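Local coordinates for protein N-acetylneuraminic acid (Sialic acid) synthetase (Leptospira borgpetersenii serovar Hardjo-bovis, PDB 6NCS) that probably condenses an N-acylmannosamine, possibly as its 6-phosphate, with phosphoenolpyruvate to make a sialic acid, and binds manganese in a TIM barrel, at residues E215-A220 with I228-T233. Numbering follows the deposited sequence.
Sequences EIPLLA and IEKHYT. With MN (manganese (II) ion), chain C.
Pro217 is where helix 215-220 first meets the strand: its CB lies 3.9 Å from CG2 of Ile228, and its carbonyl O sits 3.5 Å from Ile228 CD1. CG of the proline ring only grazes the next helix-facing side chain, with Pro217 CG 4.5 Å from Lys230 CD. One turn along, the methyl of Ala220 closes on the same isoleucine, CB to Ile228 CD1 4.1 Å. Both branches of Ile228 are thus in use. With CG2 anti to the backbone N and CG1 anti to the carbonyl carbon (chi1 -67°), CG2 is left for the proline ring while CD1 reaches the proline carbonyl and the alanine. Helix and strand run almost exactly antiparallel, at 176° with axes 9.4 Å apart, as the helix and second strand of the beta-alpha-beta unit formed by strand 205-209, helix 215-222 and strand 227-231 in the TIM barrel. Lys230 carries NZ on to a hydrogen bond with Gly213 O and a salt bridge with Asp209. Residues alternate along the strand, and Glu229 turns away from the helix, its OE1 accepting a hydrogen bond from a manganese-bound water; His231 NE2 binds the metal directly at 2.2 Å, alongside His210. The chemistry therefore divides by strand face: a small, buried, mainly apolar seam on the helix side, with the lysine ammonium paired at its end, and metal ligation on the barrel side.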
loop_
_atom_site.group_PDB
_atom_site.type_symbol
_atom_site.label_atom_id
_atom_site.label_comp_id
_atom_site.label_asym_id
_atom_site.label_seq_id
_atom_site.Cartn_x
_atom_site.Cartn_y
_atom_site.Cartn_z
ATOM N N GLU A 215 -9.442 4.750 -7.682
ATOM C CA GLU A 215 -8.502 5.061 -6.608
ATOM C C GLU A 215 -8.323 3.878 -5.672
ATOM O O GLU A 215 -7.198 3.564 -5.276
ATOM C CB GLU A 215 -8.950 6.283 -5.816
ATOM C CG GLU A 215 -7.896 6.684 -4.775
ATOM C CD GLU A 215 -8.352 7.768 -3.823
ATOM O OE1 GLU A 215 -9.507 7.725 -3.364
ATOM O OE2 GLU A 215 -7.536 8.666 -3.532
ATOM N N ILE A 216 -9.417 3.218 -5.282
ATOM C CA ILE A 216 -9.298 2.098 -4.346
ATOM C C ILE A 216 -8.501 0.939 -4.942
ATOM O O ILE A 216 -7.584 0.442 -4.269
ATOM C CB ILE A 216 -10.685 1.686 -3.828
ATOM C CG1 ILE A 216 -11.294 2.831 -3.018
ATOM C CG2 ILE A 216 -10.560 0.459 -2.946
ATOM C CD1 ILE A 216 -12.729 2.613 -2.554
ATOM N N PRO A 217 -8.752 0.489 -6.179
ATOM C CA PRO A 217 -7.853 -0.532 -6.751
ATOM C C PRO A 217 -6.385 -0.096 -6.847
ATOM O O PRO A 217 -5.490 -0.929 -6.660
ATOM C CB PRO A 217 -8.466 -0.818 -8.136
ATOM C CG PRO A 217 -9.559 0.157 -8.345
ATOM C CD PRO A 217 -9.964 0.687 -6.994
ATOM N N LEU A 218 -6.101 1.176 -7.110
ATOM C CA LEU A 218 -4.705 1.620 -7.110
ATOM C C LEU A 218 -4.105 1.544 -5.711
ATOM O O LEU A 218 -2.952 1.117 -5.541
ATOM C CB LEU A 218 -4.602 3.046 -7.659
ATOM C CG LEU A 218 -4.958 3.097 -9.158
ATOM C CD1 LEU A 218 -5.009 4.527 -9.630
ATOM C CD2 LEU A 218 -3.900 2.326 -9.940
ATOM N N LEU A 219 -4.857 1.986 -4.699
ATOM C CA LEU A 219 -4.395 1.796 -3.330
ATOM C C LEU A 219 -4.208 0.317 -3.021
ATOM O O LEU A 219 -3.291 -0.052 -2.277
ATOM C CB LEU A 219 -5.372 2.444 -2.338
ATOM C CG LEU A 219 -5.400 3.978 -2.376
ATOM C CD1 LEU A 219 -6.538 4.532 -1.556
ATOM C CD2 LEU A 219 -4.062 4.527 -1.893
ATOM N N ALA A 220 -5.035 -0.549 -3.613
ATOM C CA ALA A 220 -4.874 -1.980 -3.367
ATOM C C ALA A 220 -3.555 -2.489 -3.923
ATOM O O ALA A 220 -2.890 -3.317 -3.289
ATOM C CB ALA A 220 -6.050 -2.762 -3.966
ATOM N N ILE A 228 -5.649 -7.280 -10.207
ATOM C CA ILE A 228 -6.723 -6.312 -10.006
ATOM C C ILE A 228 -7.859 -6.671 -10.944
ATOM O O ILE A 228 -7.640 -6.841 -12.154
ATOM C CB ILE A 228 -6.268 -4.863 -10.261
ATOM C CG1 ILE A 228 -5.257 -4.414 -9.205
ATOM C CG2 ILE A 228 -7.477 -3.926 -10.286
ATOM C CD1 ILE A 228 -5.889 -4.167 -7.815
ATOM N N GLU A 229 -9.069 -6.773 -10.394
ATOM C CA GLU A 229 -10.279 -6.942 -11.181
ATOM C C GLU A 229 -11.142 -5.699 -10.991
ATOM O O GLU A 229 -11.328 -5.239 -9.861
ATOM C CB GLU A 229 -11.039 -8.205 -10.758
ATOM C CG GLU A 229 -12.258 -8.485 -11.609
ATOM C CD GLU A 229 -12.978 -9.752 -11.190
ATOM O OE1 GLU A 229 -14.123 -9.659 -10.708
ATOM O OE2 GLU A 229 -12.393 -10.841 -11.333
ATOM N N LYS A 230 -11.645 -5.149 -12.091
ATOM C CA LYS A 230 -12.439 -3.925 -12.055
ATOM C C LYS A 230 -13.578 -4.054 -13.049
ATOM O O LYS A 230 -13.346 -4.423 -14.203
ATOM C CB LYS A 230 -11.560 -2.707 -12.391
ATOM C CG LYS A 230 -12.295 -1.380 -12.543
ATOM C CD LYS A 230 -12.814 -0.849 -11.216
ATOM C CE LYS A 230 -13.840 0.267 -11.441
ATOM N NZ LYS A 230 -14.444 0.731 -10.141
ATOM N N HIS A 231 -14.807 -3.776 -12.611
ATOM C CA HIS A 231 -15.922 -3.826 -13.548
ATOM C C HIS A 231 -15.731 -2.783 -14.640
ATOM O O HIS A 231 -15.121 -1.730 -14.430
ATOM C CB HIS A 231 -17.255 -3.596 -12.838
ATOM C CG HIS A 231 -17.727 -4.779 -12.052
ATOM N ND1 HIS A 231 -18.850 -5.498 -12.396
ATOM C CD2 HIS A 231 -17.219 -5.375 -10.946
ATOM C CE1 HIS A 231 -19.019 -6.486 -11.534
ATOM N NE2 HIS A 231 -18.043 -6.432 -10.644
ATOM N N TYR A 232 -16.285 -3.076 -15.811
ATOM C CA TYR A 232 -15.882 -2.391 -17.026
ATOM C C TYR A 232 -17.081 -2.206 -17.946
ATOM O O TYR A 232 -17.932 -3.093 -18.070
ATOM C CB TYR A 232 -14.747 -3.189 -17.692
ATOM C CG TYR A 232 -14.488 -2.861 -19.137
ATOM C CD1 TYR A 232 -14.074 -1.589 -19.518
ATOM C CD2 TYR A 232 -14.623 -3.832 -20.122
ATOM C CE1 TYR A 232 -13.838 -1.288 -20.848
ATOM C CE2 TYR A 232 -14.373 -3.539 -21.453
ATOM C CZ TYR A 232 -13.983 -2.266 -21.808
ATOM O OH TYR A 232 -13.740 -1.971 -23.129
ATOM N N THR A 233 -17.159 -1.024 -18.554
ATOM C CA THR A 233 -18.205 -0.673 -19.505
ATOM C C THR A 233 -17.569 0.179 -20.591
ATOM O O THR A 233 -16.596 0.891 -20.335
ATOM C CB THR A 233 -19.356 0.100 -18.833
ATOM O OG1 THR A 233 -20.348 0.448 -19.808
ATOM C CG2 THR A 233 -18.847 1.383 -18.167
HETATM MN MN MN C . -17.890 -8.173 -9.282
HETATM O O HOH W 1 -16.046 -8.299 -9.940
#